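Local coordinates for putative cell adhesion protein (Parabacteroides distasonis, PDB 3LIU) that is a putative fimbrillin of the FimA/Mfa1 family and probably serves as a subunit of adhesive pili on the bacterial surface, at residues E202-S207 with I373-M378; L242-L245 with N250-E253. All blocks are in the same frame, centred on the assembly; numbering follows the deposited sequence. Where two conformers were deposited one is given.

Interaction 1 of 2, residues E202-S207 with I373-M378; sequences EVFIAS and IPYDPM
CG of Phe204 lies between the backbone N and the carbonyl carbon (chi1 77°), and from there the ring stands off strand 193-213 with its edge presented to Pro374 and Tyr375. In Tyr375, CG lies anti to the carbonyl carbon (chi1 -57°), which carries the phenol back toward the strand although the two backbones stay well apart, the closest CA pair, Ala206 and Tyr375, being separated by 9.3 Å. The hydroxyl and the adjoining CE1 edge make the contact. Tyr375 OH lies in the plane of the Phe204 ring, 3.5 Å from CE2 at its rim, while CE1 of the tyrosine meets the methyl CB of Ala206 at 4.0 Å. Pro374 CB also meets the Phe204 edge, 4.1 Å from CZ. The proline has a second role within its own loop, since its CG sits 3.9 Å above the centre of the Tyr375 ring and packs on one face. Val240 of strand 238-240 and Ile310 of strand 308-319 also touch the tyrosine. All four touching residues are buried and meet through carbon and the phenol oxygen without a directional bond between the segments, so the seating of this loop on the sheet depends on shape and on burial of apolar surface.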
ATOM      1  N   GLU A 202      -0.993 -22.203   2.250  1.00 14.71           N
ATOM      2  CA  GLU A 202      -0.806 -21.046   1.359  1.00 16.11           C
ATOM      3  C   GLU A 202      -1.545 -19.813   1.901  1.00 13.15           C
ATOM      4  O   GLU A 202      -2.593 -19.921   2.547  1.00 14.57           O
ATOM      5  CB  GLU A 202      -1.321 -21.389  -0.063  1.00 17.63           C
ATOM      6  CG  GLU A 202      -1.117 -20.299  -1.140  1.00 19.53           C
ATOM      7  CD  GLU A 202       0.197 -20.440  -1.908  1.00 31.86           C
ATOM      8  OE1 GLU A 202       0.950 -21.388  -1.626  1.00 29.73           O
ATOM      9  OE2 GLU A 202       0.484 -19.613  -2.806  1.00 30.44           O
ATOM     10  N   VAL A 203      -0.991 -18.636   1.623  1.00 13.02           N
ATOM     11  CA  VAL A 203      -1.653 -17.378   1.865  1.00 12.45           C
ATOM     12  C   VAL A 203      -1.599 -16.558   0.584  1.00 14.03           C
ATOM     13  O   VAL A 203      -0.566 -16.544  -0.108  1.00 15.90           O
ATOM     14  CB  VAL A 203      -0.962 -16.609   3.013  1.00 15.21           C
ATOM     15  CG1 VAL A 203      -1.740 -15.344   3.356  1.00 12.23           C
ATOM     16  CG2 VAL A 203      -0.822 -17.512   4.272  1.00 17.16           C
ATOM     17  N   PHE A 204      -2.696 -15.916   0.209  1.00 11.29           N
ATOM     18  CA  PHE A 204      -2.650 -15.016  -0.949  1.00 12.56           C
ATOM     19  C   PHE A 204      -3.627 -13.859  -0.860  1.00 13.42           C
ATOM     20  O   PHE A 204      -4.542 -13.860  -0.027  1.00 11.18           O
ATOM     21  CB  PHE A 204      -2.751 -15.786  -2.302  1.00 12.15           C
ATOM     22  CG  PHE A 204      -4.148 -16.265  -2.681  1.00  9.74           C
ATOM     23  CD1 PHE A 204      -4.701 -17.367  -2.087  1.00 11.67           C
ATOM     24  CD2 PHE A 204      -4.876 -15.608  -3.663  1.00 12.40           C
ATOM     25  CE1 PHE A 204      -5.963 -17.831  -2.443  1.00 11.12           C
ATOM     26  CE2 PHE A 204      -6.151 -16.050  -4.041  1.00 14.43           C
ATOM     27  CZ  PHE A 204      -6.688 -17.182  -3.442  1.00 14.18           C
ATOM     28  N   ILE A 205      -3.391 -12.861  -1.714  1.00 11.54           N
ATOM     29  CA  ILE A 205      -4.199 -11.662  -1.732  1.00 10.97           C
ATOM     30  C   ILE A 205      -4.976 -11.580  -3.037  1.00 12.30           C
ATOM     31  O   ILE A 205      -4.428 -11.931  -4.092  1.00 12.13           O
ATOM     32  CB  ILE A 205      -3.308 -10.393  -1.625  1.00 12.38           C
ATOM     33  CG1 ILE A 205      -2.447 -10.436  -0.370  1.00 14.38           C
ATOM     34  CG2 ILE A 205      -4.182  -9.092  -1.705  1.00  9.31           C
ATOM     35  CD1 ILE A 205      -3.180 -10.576   0.960  1.00 14.37           C
ATOM     36  N   ALA A 206      -6.236 -11.146  -2.970  1.00  9.64           N
ATOM     37  CA  ALA A 206      -7.081 -10.966  -4.185  1.00 11.61           C
ATOM     38  C   ALA A 206      -7.640  -9.547  -4.181  1.00 10.93           C
ATOM     39  O   ALA A 206      -7.795  -8.954  -3.128  1.00  9.78           O
ATOM     40  CB  ALA A 206      -8.229 -12.006  -4.225  1.00  8.75           C
ATOM     41  N   SER A 207      -7.974  -9.001  -5.346  1.00 11.73           N
ATOM     42  CA  SER A 207      -8.455  -7.628  -5.443  1.00  9.83           C
ATOM     43  C   SER A 207      -7.571  -6.582  -4.778  1.00 11.69           C
ATOM     44  O   SER A 207      -8.068  -5.659  -4.143  1.00  9.66           O
ATOM     45  CB  SER A 207      -9.899  -7.487  -4.923  1.00 15.07           C
ATOM     46  OG  SER A 207     -10.759  -8.336  -5.666  1.00 11.32           O
ATOM     47  N   ILE A 373     -13.321 -24.019  -2.805  1.00 16.17           N
ATOM     48  CA  ILE A 373     -13.036 -23.020  -3.825  1.00 15.54           C
ATOM     49  C   ILE A 373     -12.796 -21.637  -3.155  1.00 16.36           C
ATOM     50  O   ILE A 373     -13.295 -21.368  -2.035  1.00 16.91           O
ATOM     51  CB  ILE A 373     -14.107 -23.038  -4.947  1.00 16.34           C
ATOM     52  CG1 ILE A 373     -15.485 -22.571  -4.428  1.00 19.78           C
ATOM     53  CG2 ILE A 373     -14.263 -24.519  -5.566  1.00 12.05           C
ATOM     54  CD1 ILE A 373     -16.563 -22.513  -5.519  1.00 16.51           C
ATOM     55  N   PRO A 374     -11.960 -20.797  -3.787  1.00 12.74           N
ATOM     56  CA  PRO A 374     -11.509 -19.601  -3.099  1.00 13.65           C
ATOM     57  C   PRO A 374     -12.497 -18.466  -3.019  1.00 13.21           C
ATOM     58  O   PRO A 374     -12.465 -17.709  -2.054  1.00 14.29           O
ATOM     59  CB  PRO A 374     -10.272 -19.180  -3.909  1.00 15.24           C
ATOM     60  CG  PRO A 374     -10.517 -19.762  -5.302  1.00 14.50           C
ATOM     61  CD  PRO A 374     -11.147 -21.078  -4.991  1.00 14.77           C
ATOM     62  N   TYR A 375     -13.380 -18.315  -3.992  1.00 12.71           N
ATOM     63  CA  TYR A 375     -14.152 -17.074  -4.081  1.00 11.37           C
ATOM     64  C   TYR A 375     -15.629 -17.237  -3.807  1.00 11.49           C
ATOM     65  O   TYR A 375     -16.421 -16.358  -4.123  1.00 11.70           O
ATOM     66  CB  TYR A 375     -13.937 -16.460  -5.447  1.00 11.99           C
ATOM     67  CG  TYR A 375     -12.475 -16.184  -5.759  1.00 13.30           C
ATOM     68  CD1 TYR A 375     -11.621 -15.653  -4.795  1.00 12.79           C
ATOM     69  CD2 TYR A 375     -11.951 -16.452  -7.010  1.00 16.74           C
ATOM     70  CE1 TYR A 375     -10.303 -15.368  -5.071  1.00 15.35           C
ATOM     71  CE2 TYR A 375     -10.618 -16.178  -7.301  1.00 13.45           C
ATOM     72  CZ  TYR A 375      -9.803 -15.619  -6.332  1.00 12.60           C
ATOM     73  OH  TYR A 375      -8.495 -15.321  -6.603  1.00 13.04           O
ATOM     74  N   ASP A 376     -16.001 -18.366  -3.232  1.00 13.64           N
ATOM     75  CA  ASP A 376     -17.360 -18.555  -2.661  1.00 17.77           C
ATOM     76  C   ASP A 376     -17.256 -19.431  -1.419  1.00 19.42           C
ATOM     77  O   ASP A 376     -16.358 -20.268  -1.333  1.00 20.48           O
ATOM     78  CB  ASP A 376     -18.292 -19.259  -3.644  1.00 17.17           C
ATOM     79  CG  ASP A 376     -18.861 -18.323  -4.684  1.00 14.52           C
ATOM     80  OD1 ASP A 376     -19.537 -17.338  -4.337  1.00 15.92           O
ATOM     81  OD2 ASP A 376     -18.608 -18.560  -5.866  1.00 22.51           O
ATOM     82  N   PRO A 377     -18.161 -19.244  -0.441  1.00 21.46           N
ATOM     83  CA  PRO A 377     -18.140 -20.121   0.734  1.00 19.72           C
ATOM     84  C   PRO A 377     -18.970 -21.372   0.451  1.00 22.27           C
ATOM     85  O   PRO A 377     -19.724 -21.394  -0.508  1.00 21.23           O
ATOM     86  CB  PRO A 377     -18.836 -19.266   1.803  1.00 19.25           C
ATOM     87  CG  PRO A 377     -19.859 -18.503   1.000  1.00 19.19           C
ATOM     88  CD  PRO A 377     -19.105 -18.131  -0.259  1.00 20.74           C
HETATM   89  N   MSE A 378     -18.813 -22.393   1.294  1.00 22.59           N
HETATM   90  CA  MSE A 378     -19.657 -23.578   1.301  1.00 22.45           C
HETATM   91  C   MSE A 378     -20.301 -23.648   2.676  1.00 23.25           C
HETATM   92  O   MSE A 378     -19.610 -23.906   3.658  1.00 20.55           O
HETATM   93  CB  MSE A 378     -18.836 -24.838   1.026  1.00 23.66           C
HETATM   94  CG  MSE A 378     -18.623 -25.071  -0.452  1.00 22.86           C
HETATM   95 SE   MSE A 378     -17.616 -26.654  -0.955  0.75 23.50          SE
HETATM   96  CE  MSE A 378     -17.303 -25.848  -2.730  1.00 13.89           C
TER

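Interaction 2 of 2, residues L242-L245 with N250-E253; sequences LLFL and NIDE
Asp252 and Phe244 supply the first of two direct hydrogen bonds between 242-245 and 250-253: the backbone N of Phe244 donates to Asp252 OD1 at 2.9 Å. The donor stands above the carboxylate plane, 48° out of it. The same OD1 also approaches the Phe244 ring at its edge, 3.8 Å from CD1. In the second, purely backbone bond, Ile251 N donates to Leu245 O, also at 2.9 Å. Within 250-253, Asn250 OD1 accepts from Asp252 N at 2.9 Å, which makes an Asx turn; the chi1 of -177° sets CG of Asn250 beside the carbonyl carbon, bringing the oxygen within range of that N-H. One water adds an indirect link, donating to both Leu242 O and Asp252 OD1, each 2.7 Å from it. The apolar contact is between Ile251 CG1 and Phe244 CB, 3.8 Å apart, whereas the Phe244 ring extends away from 250-253 and reaches Pro374. The short turn linking Leu245 to Asn250, within the connection between strands 238-240 and 262-263, is therefore closed by polar bonds. With an N-H and a water both donating to OD1 of the buried Asp252, the carboxylate is probably stabilised in its ionised form.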
ATOM      1  N   LEU A 242      -2.869 -15.694  -7.260  1.00 12.71           N
ATOM      2  CA  LEU A 242      -3.064 -16.948  -7.970  1.00 13.03           C
ATOM      3  C   LEU A 242      -4.220 -16.846  -8.963  1.00 11.43           C
ATOM      4  O   LEU A 242      -5.158 -16.059  -8.756  1.00 15.01           O
ATOM      5  CB  LEU A 242      -3.402 -18.066  -6.954  1.00 15.11           C
ATOM      6  CG  LEU A 242      -2.318 -18.385  -5.933  1.00 17.06           C
ATOM      7  CD1 LEU A 242      -2.916 -19.168  -4.735  1.00 11.23           C
ATOM      8  CD2 LEU A 242      -1.158 -19.088  -6.614  1.00 10.92           C
ATOM      9  N   LEU A 243      -4.153 -17.663 -10.020  1.00 12.59           N
ATOM     10  CA  LEU A 243      -5.237 -17.822 -10.971  1.00 14.77           C
ATOM     11  C   LEU A 243      -5.855 -19.226 -10.812  1.00 16.58           C
ATOM     12  O   LEU A 243      -5.199 -20.167 -10.406  1.00 16.10           O
ATOM     13  CB  LEU A 243      -4.761 -17.605 -12.402  1.00 15.38           C
ATOM     14  CG  LEU A 243      -4.106 -16.266 -12.725  1.00 18.21           C
ATOM     15  CD1 LEU A 243      -3.486 -16.252 -14.185  1.00  6.13           C
ATOM     16  CD2 LEU A 243      -5.129 -15.183 -12.553  1.00 18.51           C
ATOM     17  N   PHE A 244      -7.143 -19.345 -11.105  1.00 18.26           N
ATOM     18  CA  PHE A 244      -7.840 -20.617 -10.950  1.00 22.97           C
ATOM     19  C   PHE A 244      -8.473 -21.010 -12.293  1.00 27.13           C
ATOM     20  O   PHE A 244      -8.453 -20.231 -13.262  1.00 28.06           O
ATOM     21  CB  PHE A 244      -8.841 -20.535  -9.779  1.00 21.28           C
ATOM     22  CG  PHE A 244      -8.173 -20.316  -8.457  1.00 20.39           C
ATOM     23  CD1 PHE A 244      -7.894 -19.031  -8.003  1.00 17.57           C
ATOM     24  CD2 PHE A 244      -7.730 -21.402  -7.698  1.00 19.32           C
ATOM     25  CE1 PHE A 244      -7.227 -18.838  -6.777  1.00 16.16           C
ATOM     26  CE2 PHE A 244      -7.062 -21.200  -6.498  1.00 17.30           C
ATOM     27  CZ  PHE A 244      -6.827 -19.915  -6.042  1.00 17.04           C
ATOM     28  N   LEU A 245      -8.936 -22.247 -12.402  1.00 34.09           N
ATOM     29  CA  LEU A 245      -9.503 -22.698 -13.698  1.00 39.29           C
ATOM     30  C   LEU A 245     -10.845 -21.993 -13.961  1.00 41.12           C
ATOM     31  O   LEU A 245     -11.629 -21.732 -13.033  1.00 39.54           O
ATOM     32  CB  LEU A 245      -9.662 -24.229 -13.763  1.00 39.01           C
ATOM     33  CG  LEU A 245      -8.387 -24.981 -14.115  1.00 41.04           C
ATOM     34  CD1 LEU A 245      -8.687 -26.448 -14.027  1.00 36.70           C
ATOM     35  CD2 LEU A 245      -7.870 -24.577 -15.503  1.00 36.22           C
ATOM     36  N   ASN A 250     -16.163 -22.375 -13.714  1.00 34.35           N
ATOM     37  CA  ASN A 250     -15.325 -21.187 -13.548  1.00 30.88           C
ATOM     38  C   ASN A 250     -15.152 -20.875 -12.090  1.00 25.98           C
ATOM     39  O   ASN A 250     -16.024 -20.267 -11.473  1.00 27.96           O
ATOM     40  CB  ASN A 250     -15.880 -19.936 -14.243  1.00 30.27           C
ATOM     41  CG  ASN A 250     -14.926 -18.718 -14.110  1.00 36.93           C
ATOM     42  OD1 ASN A 250     -13.768 -18.850 -13.662  1.00 34.89           O
ATOM     43  ND2 ASN A 250     -15.419 -17.533 -14.482  1.00 36.24           N
ATOM     44  N   ILE A 251     -14.014 -21.247 -11.539  1.00 22.25           N
ATOM     45  CA  ILE A 251     -13.763 -20.928 -10.160  1.00 22.03           C
ATOM     46  C   ILE A 251     -12.821 -19.740  -9.960  1.00 19.93           C
ATOM     47  O   ILE A 251     -12.464 -19.440  -8.812  1.00 17.70           O
ATOM     48  CB  ILE A 251     -13.338 -22.179  -9.385  1.00 22.16           C
ATOM     49  CG1 ILE A 251     -11.965 -22.657  -9.789  1.00 24.85           C
ATOM     50  CG2 ILE A 251     -14.377 -23.325  -9.600  1.00 22.82           C
ATOM     51  CD1 ILE A 251     -11.390 -23.669  -8.790  1.00 25.10           C
ATOM     52  N   ASP A 252     -12.429 -19.055 -11.048  1.00 18.49           N
ATOM     53  CA  ASP A 252     -11.566 -17.860 -10.932  1.00 18.22           C
ATOM     54  C   ASP A 252     -12.307 -16.594 -10.514  1.00 17.46           C
ATOM     55  O   ASP A 252     -11.690 -15.552 -10.306  1.00 14.76           O
ATOM     56  CB  ASP A 252     -10.776 -17.579 -12.227  1.00 19.07           C
ATOM     57  CG  ASP A 252      -9.580 -16.663 -11.982  1.00 18.49           C
ATOM     58  OD1 ASP A 252      -8.790 -17.002 -11.082  1.00 16.81           O
ATOM     59  OD2 ASP A 252      -9.428 -15.616 -12.678  1.00 17.97           O
ATOM     60  N   GLU A 253     -13.618 -16.719 -10.407  1.00 15.82           N
ATOM     61  CA  GLU A 253     -14.525 -15.651 -10.034  0.50 17.31           C
ATOM     62  C   GLU A 253     -15.526 -16.302  -9.073  1.00 16.52           C
ATOM     63  O   GLU A 253     -15.693 -17.539  -9.093  1.00 16.24           O
ATOM     64  CB  GLU A 253     -15.212 -15.128 -11.303  0.50 19.55           C
ATOM     65  CG  GLU A 253     -15.933 -13.796 -11.193  0.50 27.19           C
ATOM     66  CD  GLU A 253     -16.080 -13.094 -12.538  0.50 23.03           C
ATOM     67  OE1 GLU A 253     -15.615 -13.671 -13.538  0.50 31.82           O
ATOM     68  OE2 GLU A 253     -16.639 -11.971 -12.588  0.50 14.77           O
TER
HETATM   69  O   HOH W   1      -7.773 -15.372  -9.208  1.00 16.92           O

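How the interactions relate
The two contacts form one continuous patch, their centres 10 Å apart, and Tyr375, Pro374 and Phe204 of interaction 1 all touch interaction 2. While the hydroxyl end of Tyr375 serves interaction 1, the other edge of its ring rests on the backbone of interaction 2, with CE2 3.3 Å from Asp252 O and CD2 3.5 Å from Ile251 O. Pro374 CG meets Phe244 CE1 at 3.7 Å, and Phe204 CD1 packs on Leu242 CD1 at the same distance. Lys257, which touches Tyr375, also hydrogen-bonds through NZ to Asp252 O. Along the chain, the short loop of interaction 2 falls between 202-207 and 373-378, so a locally closed turn becomes one of the surfaces against which a distant loop packs.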